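Local structure of probable transcriptional regulatory protein aq_1575 (1LFP) at residues Arg136-Val147 with Glu169-Leu180. The protein probably binds DNA and takes part in the regulation of transcription. Numbering follows the deposited sequence.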
ATOM      1  N   ARG A 136     -10.470  -0.837  -7.683  1.00 16.91           N
ATOM      2  CA  ARG A 136      -9.985   0.151  -6.723  1.00 17.95           C
ATOM      3  C   ARG A 136     -10.826   0.030  -5.465  1.00 16.61           C
ATOM      4  O   ARG A 136     -12.059   0.043  -5.531  1.00 18.32           O
ATOM      5  CB  ARG A 136     -10.147   1.560  -7.317  1.00 23.80           C
ATOM      6  CG  ARG A 136      -8.885   2.391  -7.191  1.00 29.17           C
ATOM      7  CD  ARG A 136      -9.063   3.849  -7.591  1.00 32.03           C
ATOM      8  NE  ARG A 136     -10.189   4.448  -6.897  1.00 39.74           N
ATOM      9  CZ  ARG A 136     -10.326   5.745  -6.671  1.00 40.38           C
ATOM     10  NH1 ARG A 136      -9.401   6.592  -7.079  1.00 44.26           N
ATOM     11  NH2 ARG A 136     -11.399   6.194  -6.049  1.00 41.84           N
ATOM     12  N   LYS A 137     -10.179  -0.103  -4.310  1.00 20.97           N
ATOM     13  CA  LYS A 137     -10.902  -0.246  -3.049  1.00 19.26           C
ATOM     14  C   LYS A 137     -10.210   0.509  -1.914  1.00 18.97           C
ATOM     15  O   LYS A 137      -9.017   0.816  -1.969  1.00 18.90           O
ATOM     16  CB  LYS A 137     -10.948  -1.714  -2.572  1.00 19.12           C
ATOM     17  CG  LYS A 137     -11.677  -2.742  -3.450  1.00 20.75           C
ATOM     18  CD  LYS A 137     -13.188  -2.643  -3.233  1.00 23.44           C
ATOM     19  CE  LYS A 137     -13.920  -3.472  -4.249  1.00 24.50           C
ATOM     20  NZ  LYS A 137     -13.382  -3.093  -5.559  1.00 29.25           N
ATOM     21  N   GLY A 138     -10.987   0.786  -0.876  1.00 15.90           N
ATOM     22  CA  GLY A 138     -10.402   1.359   0.327  1.00 16.11           C
ATOM     23  C   GLY A 138      -9.799   0.162   1.045  1.00 16.87           C
ATOM     24  O   GLY A 138     -10.340  -0.921   0.978  1.00 16.63           O
ATOM     25  N   TYR A 139      -8.705   0.379   1.765  1.00 17.00           N
ATOM     26  CA  TYR A 139      -8.017  -0.682   2.463  1.00 17.66           C
ATOM     27  C   TYR A 139      -7.663  -0.208   3.862  1.00 19.51           C
ATOM     28  O   TYR A 139      -7.041   0.830   4.026  1.00 18.96           O
ATOM     29  CB  TYR A 139      -6.751  -0.990   1.655  1.00 20.65           C
ATOM     30  CG  TYR A 139      -5.819  -1.983   2.248  1.00 19.26           C
ATOM     31  CD1 TYR A 139      -4.713  -1.575   2.989  1.00 25.08           C
ATOM     32  CD2 TYR A 139      -5.985  -3.346   1.985  1.00 25.30           C
ATOM     33  CE1 TYR A 139      -3.777  -2.505   3.443  1.00 24.28           C
ATOM     34  CE2 TYR A 139      -5.068  -4.282   2.435  1.00 26.24           C
ATOM     35  CZ  TYR A 139      -3.967  -3.860   3.165  1.00 28.61           C
ATOM     36  OH  TYR A 139      -3.067  -4.797   3.640  1.00 29.68           O
ATOM     37  N   ILE A 140      -8.065  -0.990   4.861  1.00 23.32           N
ATOM     38  CA  ILE A 140      -7.821  -0.667   6.260  1.00 22.93           C
ATOM     39  C   ILE A 140      -7.117  -1.803   6.951  1.00 23.79           C
ATOM     40  O   ILE A 140      -7.526  -2.960   6.803  1.00 23.62           O
ATOM     41  CB  ILE A 140      -9.166  -0.391   6.982  1.00 19.37           C
ATOM     42  CG1 ILE A 140      -9.777   0.898   6.403  1.00 19.42           C
ATOM     43  CG2 ILE A 140      -8.929  -0.292   8.517  1.00 21.39           C
ATOM     44  CD1 ILE A 140     -11.274   1.146   6.772  1.00 18.24           C
ATOM     45  N   GLU A 141      -6.063  -1.487   7.703  1.00 23.34           N
ATOM     46  CA  GLU A 141      -5.316  -2.503   8.434  1.00 25.57           C
ATOM     47  C   GLU A 141      -5.552  -2.283   9.914  1.00 24.88           C
ATOM     48  O   GLU A 141      -5.560  -1.151  10.365  1.00 25.48           O
ATOM     49  CB  GLU A 141      -3.808  -2.411   8.141  1.00 28.75           C
ATOM     50  CG  GLU A 141      -3.353  -3.382   7.051  1.00 30.88           C
ATOM     51  CD  GLU A 141      -1.905  -3.192   6.616  1.00 34.09           C
ATOM     52  OE1 GLU A 141      -1.041  -2.898   7.485  1.00 32.91           O
ATOM     53  OE2 GLU A 141      -1.638  -3.353   5.394  1.00 36.11           O
ATOM     54  N   VAL A 142      -5.760  -3.372  10.644  1.00 25.83           N
ATOM     55  CA  VAL A 142      -5.988  -3.307  12.096  1.00 25.21           C
ATOM     56  C   VAL A 142      -5.128  -4.374  12.743  1.00 24.70           C
ATOM     57  O   VAL A 142      -5.120  -5.539  12.336  1.00 27.45           O
ATOM     58  CB  VAL A 142      -7.495  -3.528  12.447  1.00 29.30           C
ATOM     59  CG1 VAL A 142      -8.032  -4.664  11.678  1.00 32.27           C
ATOM     60  CG2 VAL A 142      -7.687  -3.782  13.945  1.00 26.49           C
ATOM     61  N   PRO A 143      -4.377  -3.988  13.767  1.00 26.02           N
ATOM     62  CA  PRO A 143      -3.491  -4.906  14.488  1.00 26.88           C
ATOM     63  C   PRO A 143      -4.170  -6.115  15.149  1.00 27.85           C
ATOM     64  O   PRO A 143      -5.042  -5.979  16.003  1.00 28.99           O
ATOM     65  CB  PRO A 143      -2.771  -3.982  15.481  1.00 24.06           C
ATOM     66  CG  PRO A 143      -3.650  -2.768  15.598  1.00 25.68           C
ATOM     67  CD  PRO A 143      -4.185  -2.597  14.197  1.00 24.43           C
ATOM     68  N   ALA A 144      -3.760  -7.316  14.758  1.00 27.12           N
ATOM     69  CA  ALA A 144      -4.362  -8.515  15.313  1.00 29.66           C
ATOM     70  C   ALA A 144      -4.164  -8.551  16.826  1.00 31.04           C
ATOM     71  O   ALA A 144      -5.120  -8.741  17.592  1.00 31.73           O
ATOM     72  CB  ALA A 144      -3.756  -9.761  14.661  1.00 31.59           C
ATOM     73  N   LYS A 145      -2.914  -8.346  17.225  1.00 38.79           N
ATOM     74  CA  LYS A 145      -2.492  -8.342  18.617  1.00 41.80           C
ATOM     75  C   LYS A 145      -3.429  -7.591  19.536  1.00 42.52           C
ATOM     76  O   LYS A 145      -3.671  -8.008  20.665  1.00 43.59           O
ATOM     77  CB  LYS A 145      -1.114  -7.697  18.734  1.00 43.07           C
ATOM     78  CG  LYS A 145       0.026  -8.507  18.163  1.00 46.88           C
ATOM     79  CD  LYS A 145       1.282  -7.657  18.103  1.00 48.71           C
ATOM     80  CE  LYS A 145       2.541  -8.506  17.922  1.00 50.38           C
ATOM     81  NZ  LYS A 145       2.981  -9.112  19.214  1.00 51.78           N
ATOM     82  N   GLU A 146      -3.958  -6.481  19.041  1.00 26.07           N
ATOM     83  CA  GLU A 146      -4.815  -5.637  19.845  1.00 28.58           C
ATOM     84  C   GLU A 146      -6.318  -5.908  19.789  1.00 28.75           C
ATOM     85  O   GLU A 146      -7.084  -5.312  20.550  1.00 28.74           O
ATOM     86  CB  GLU A 146      -4.535  -4.172  19.498  1.00 49.91           C
ATOM     87  CG  GLU A 146      -3.141  -3.662  19.922  1.00 52.77           C
ATOM     88  CD  GLU A 146      -2.935  -3.621  21.442  1.00 55.08           C
ATOM     89  OE1 GLU A 146      -3.936  -3.520  22.186  1.00 56.14           O
ATOM     90  OE2 GLU A 146      -1.770  -3.669  21.901  1.00 56.33           O
ATOM     91  N   VAL A 147      -6.760  -6.802  18.916  1.00 44.05           N
ATOM     92  CA  VAL A 147      -8.187  -7.099  18.849  1.00 45.06           C
ATOM     93  C   VAL A 147      -8.437  -8.596  18.905  1.00 46.03           C
ATOM     94  O   VAL A 147      -7.749  -9.322  19.619  1.00 46.56           O
ATOM     95  CB  VAL A 147      -8.828  -6.543  17.566  1.00 38.61           C
ATOM     96  CG1 VAL A 147      -8.622  -5.030  17.485  1.00 38.20           C
ATOM     97  CG2 VAL A 147      -8.238  -7.238  16.352  1.00 39.05           C
ATOM     98  N   GLU A 169      -0.986 -11.245  11.936  1.00 48.75           N
ATOM     99  CA  GLU A 169      -0.404 -10.023  12.453  1.00 47.90           C
ATOM    100  C   GLU A 169      -1.342  -8.852  12.219  1.00 45.22           C
ATOM    101  O   GLU A 169      -1.428  -7.926  13.022  1.00 45.13           O
ATOM    102  CB  GLU A 169       0.912  -9.782  11.731  1.00 58.54           C
ATOM    103  CG  GLU A 169       0.834 -10.160  10.263  1.00 62.81           C
ATOM    104  CD  GLU A 169       2.192 -10.465   9.680  1.00 64.84           C
ATOM    105  OE1 GLU A 169       2.274 -10.827   8.482  1.00 65.72           O
ATOM    106  OE2 GLU A 169       3.184 -10.345  10.431  1.00 66.68           O
ATOM    107  N   VAL A 170      -2.036  -8.888  11.093  1.00 48.29           N
ATOM    108  CA  VAL A 170      -2.952  -7.819  10.788  1.00 43.02           C
ATOM    109  C   VAL A 170      -4.217  -8.320  10.116  1.00 40.18           C
ATOM    110  O   VAL A 170      -4.229  -9.324   9.387  1.00 38.60           O
ATOM    111  CB  VAL A 170      -2.271  -6.735   9.913  1.00 42.46           C
ATOM    112  CG1 VAL A 170      -1.911  -7.300   8.536  1.00 42.54           C
ATOM    113  CG2 VAL A 170      -3.179  -5.544   9.780  1.00 40.95           C
ATOM    114  N   HIS A 171      -5.300  -7.623  10.400  1.00 32.51           N
ATOM    115  CA  HIS A 171      -6.578  -7.963   9.815  1.00 29.19           C
ATOM    116  C   HIS A 171      -6.752  -6.922   8.738  1.00 26.09           C
ATOM    117  O   HIS A 171      -6.314  -5.795   8.892  1.00 26.19           O
ATOM    118  CB  HIS A 171      -7.669  -7.880  10.879  1.00 28.94           C
ATOM    119  CG  HIS A 171      -7.479  -8.851  12.010  1.00 31.93           C
ATOM    120  ND1 HIS A 171      -7.210 -10.189  11.806  1.00 33.44           N
ATOM    121  CD2 HIS A 171      -7.583  -8.689  13.352  1.00 31.79           C
ATOM    122  CE1 HIS A 171      -7.165 -10.808  12.973  1.00 34.47           C
ATOM    123  NE2 HIS A 171      -7.391  -9.921  13.928  1.00 31.87           N
ATOM    124  N   ILE A 172      -7.349  -7.317   7.624  1.00 25.14           N
ATOM    125  CA  ILE A 172      -7.549  -6.415   6.519  1.00 23.87           C
ATOM    126  C   ILE A 172      -9.016  -6.208   6.224  1.00 23.62           C
ATOM    127  O   ILE A 172      -9.781  -7.161   6.110  1.00 24.85           O
ATOM    128  CB  ILE A 172      -6.889  -6.969   5.261  1.00 33.55           C
ATOM    129  CG1 ILE A 172      -5.372  -6.981   5.449  1.00 35.57           C
ATOM    130  CG2 ILE A 172      -7.337  -6.177   4.051  1.00 34.91           C
ATOM    131  CD1 ILE A 172      -4.638  -7.778   4.374  1.00 34.47           C
ATOM    132  N   ILE A 173      -9.398  -4.949   6.041  1.00 21.71           N
ATOM    133  CA  ILE A 173     -10.775  -4.621   5.747  1.00 22.70           C
ATOM    134  C   ILE A 173     -10.811  -3.823   4.470  1.00 21.70           C
ATOM    135  O   ILE A 173     -10.068  -2.851   4.328  1.00 21.60           O
ATOM    136  CB  ILE A 173     -11.389  -3.784   6.883  1.00 23.26           C
ATOM    137  CG1 ILE A 173     -11.547  -4.670   8.123  1.00 25.85           C
ATOM    138  CG2 ILE A 173     -12.763  -3.208   6.449  1.00 26.29           C
ATOM    139  CD1 ILE A 173     -11.913  -3.905   9.392  1.00 25.67           C
ATOM    140  N   TYR A 174     -11.644  -4.254   3.519  1.00 21.48           N
ATOM    141  CA  TYR A 174     -11.761  -3.522   2.271  1.00 20.30           C
ATOM    142  C   TYR A 174     -13.051  -2.766   2.255  1.00 20.19           C
ATOM    143  O   TYR A 174     -14.055  -3.240   2.791  1.00 22.30           O
ATOM    144  CB  TYR A 174     -11.781  -4.462   1.073  1.00 20.07           C
ATOM    145  CG  TYR A 174     -10.455  -5.033   0.743  1.00 19.16           C
ATOM    146  CD1 TYR A 174      -9.576  -4.332  -0.071  1.00 19.99           C
ATOM    147  CD2 TYR A 174     -10.076  -6.281   1.200  1.00 23.32           C
ATOM    148  CE1 TYR A 174      -8.374  -4.849  -0.426  1.00 21.05           C
ATOM    149  CE2 TYR A 174      -8.847  -6.824   0.837  1.00 22.56           C
ATOM    150  CZ  TYR A 174      -8.006  -6.097   0.019  1.00 24.49           C
ATOM    151  OH  TYR A 174      -6.807  -6.619  -0.396  1.00 27.04           O
ATOM    152  N   THR A 175     -13.043  -1.614   1.596  1.00 18.08           N
ATOM    153  CA  THR A 175     -14.250  -0.795   1.530  1.00 19.18           C
ATOM    154  C   THR A 175     -14.451  -0.238   0.128  1.00 17.76           C
ATOM    155  O   THR A 175     -13.578  -0.388  -0.729  1.00 17.60           O
ATOM    156  CB  THR A 175     -14.142   0.431   2.475  1.00 19.58           C
ATOM    157  OG1 THR A 175     -13.411   1.479   1.830  1.00 19.46           O
ATOM    158  CG2 THR A 175     -13.403   0.045   3.766  1.00 24.17           C
ATOM    159  N   VAL A 176     -15.616   0.383  -0.090  1.00 19.75           N
ATOM    160  CA  VAL A 176     -15.948   1.059  -1.353  1.00 21.62           C
ATOM    161  C   VAL A 176     -14.938   2.191  -1.278  1.00 21.01           C
ATOM    162  O   VAL A 176     -14.832   2.864  -0.243  1.00 21.80           O
ATOM    163  CB  VAL A 176     -17.413   1.616  -1.294  1.00 27.11           C
ATOM    164  CG1 VAL A 176     -17.633   2.681  -2.355  1.00 29.58           C
ATOM    165  CG2 VAL A 176     -18.388   0.463  -1.460  1.00 28.52           C
ATOM    166  N   PRO A 177     -14.199   2.462  -2.369  1.00 19.78           N
ATOM    167  CA  PRO A 177     -13.206   3.538  -2.233  1.00 20.65           C
ATOM    168  C   PRO A 177     -13.698   4.892  -1.715  1.00 22.07           C
ATOM    169  O   PRO A 177     -13.056   5.511  -0.853  1.00 20.26           O
ATOM    170  CB  PRO A 177     -12.537   3.572  -3.626  1.00 27.46           C
ATOM    171  CG  PRO A 177     -13.648   3.093  -4.545  1.00 26.41           C
ATOM    172  CD  PRO A 177     -14.323   2.000  -3.763  1.00 25.72           C
ATOM    173  N   GLU A 178     -14.850   5.339  -2.193  1.00 27.13           N
ATOM    174  CA  GLU A 178     -15.358   6.622  -1.734  1.00 29.77           C
ATOM    175  C   GLU A 178     -15.759   6.628  -0.261  1.00 28.59           C
ATOM    176  O   GLU A 178     -15.977   7.695   0.303  1.00 29.41           O
ATOM    177  CB  GLU A 178     -16.559   7.053  -2.587  1.00 36.09           C
ATOM    178  CG  GLU A 178     -16.171   7.516  -3.982  1.00 40.33           C
ATOM    179  CD  GLU A 178     -15.846   6.366  -4.917  1.00 42.80           C
ATOM    180  OE1 GLU A 178     -15.301   6.651  -6.009  1.00 46.32           O
ATOM    181  OE2 GLU A 178     -16.143   5.188  -4.569  1.00 43.24           O
ATOM    182  N   GLU A 179     -15.845   5.450   0.364  1.00 25.70           N
ATOM    183  CA  GLU A 179     -16.250   5.347   1.769  1.00 25.35           C
ATOM    184  C   GLU A 179     -15.155   4.926   2.725  1.00 22.46           C
ATOM    185  O   GLU A 179     -15.397   4.533   3.873  1.00 19.82           O
ATOM    186  CB  GLU A 179     -17.390   4.362   1.877  1.00 31.31           C
ATOM    187  CG  GLU A 179     -18.450   4.693   0.862  1.00 38.70           C
ATOM    188  CD  GLU A 179     -19.777   4.164   1.248  1.00 39.95           C
ATOM    189  OE1 GLU A 179     -19.844   2.962   1.579  1.00 42.55           O
ATOM    190  OE2 GLU A 179     -20.751   4.948   1.224  1.00 44.12           O
ATOM    191  N   LEU A 180     -13.936   5.022   2.243  1.00 17.62           N
ATOM    192  CA  LEU A 180     -12.802   4.641   3.049  1.00 17.13           C
ATOM    193  C   LEU A 180     -12.704   5.377   4.398  1.00 16.49           C
ATOM    194  O   LEU A 180     -12.528   4.750   5.444  1.00 16.99           O
ATOM    195  CB  LEU A 180     -11.545   4.890   2.210  1.00 19.69           C
ATOM    196  CG  LEU A 180     -10.242   4.907   3.005  1.00 19.51           C
ATOM    197  CD1 LEU A 180      -9.994   3.486   3.525  1.00 14.70           C
ATOM    198  CD2 LEU A 180      -9.076   5.370   2.119  1.00 19.17           C
TER
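Strands 136-143 and 170-175 are the two central neighbours of a four-stranded antiparallel sheet with ferredoxin-like topology, and backbone pairs from Gly138-Thr175 to Val142-His171 join them. Ile140 and Ile173 are a hydrogen-bonded pair, each N bonded to the other's O at 2.8 Å. Ala144 N adds a further bond to Glu169 O (3.0 Å).

On one face, with CG anti to the backbone N (chi1 175°), the Tyr139 ring reaches across to Ile172 and Tyr174. The ring crosses Ile172 at a slant, with Tyr139 CE2 3.4 Å from Ile172 CG2. The CD2 edge of Tyr139 points at the face of Tyr174 in an offset edge-to-face pair, planes at 65°. Tyr139 OH donates to Glu141 OE2 at 2.7 Å and meets that carboxylate oxygen on its anti side, which fixes the far end of the ring. A leucine in place of Tyr139 would probably leave Glu141 OE2 without this donor and the Tyr174 face without its aromatic edge. Lys202 makes a cation-pi contact with Tyr174.

The other face carries Ile140, Val142, His171 and Ile173. The CB atoms of Ile140 and Ile173 lie 4.1 Å apart. Ala144 CB sits over one face of the His171 ring, as a CH-pi contact. Val147 CG2 meets the ring edge in plane, 3.4 Å from His171 CD2. His171 ND1 forms a hydrogen bond with Gly167 N, which limits the turning of the ring. Helix 149-159 packs here through Leu152 and Ala156, and Leu180 of helix 180-188 touches Ile140. Two helices on one sheet face are typical of the ferredoxin-like alpha+beta sandwich.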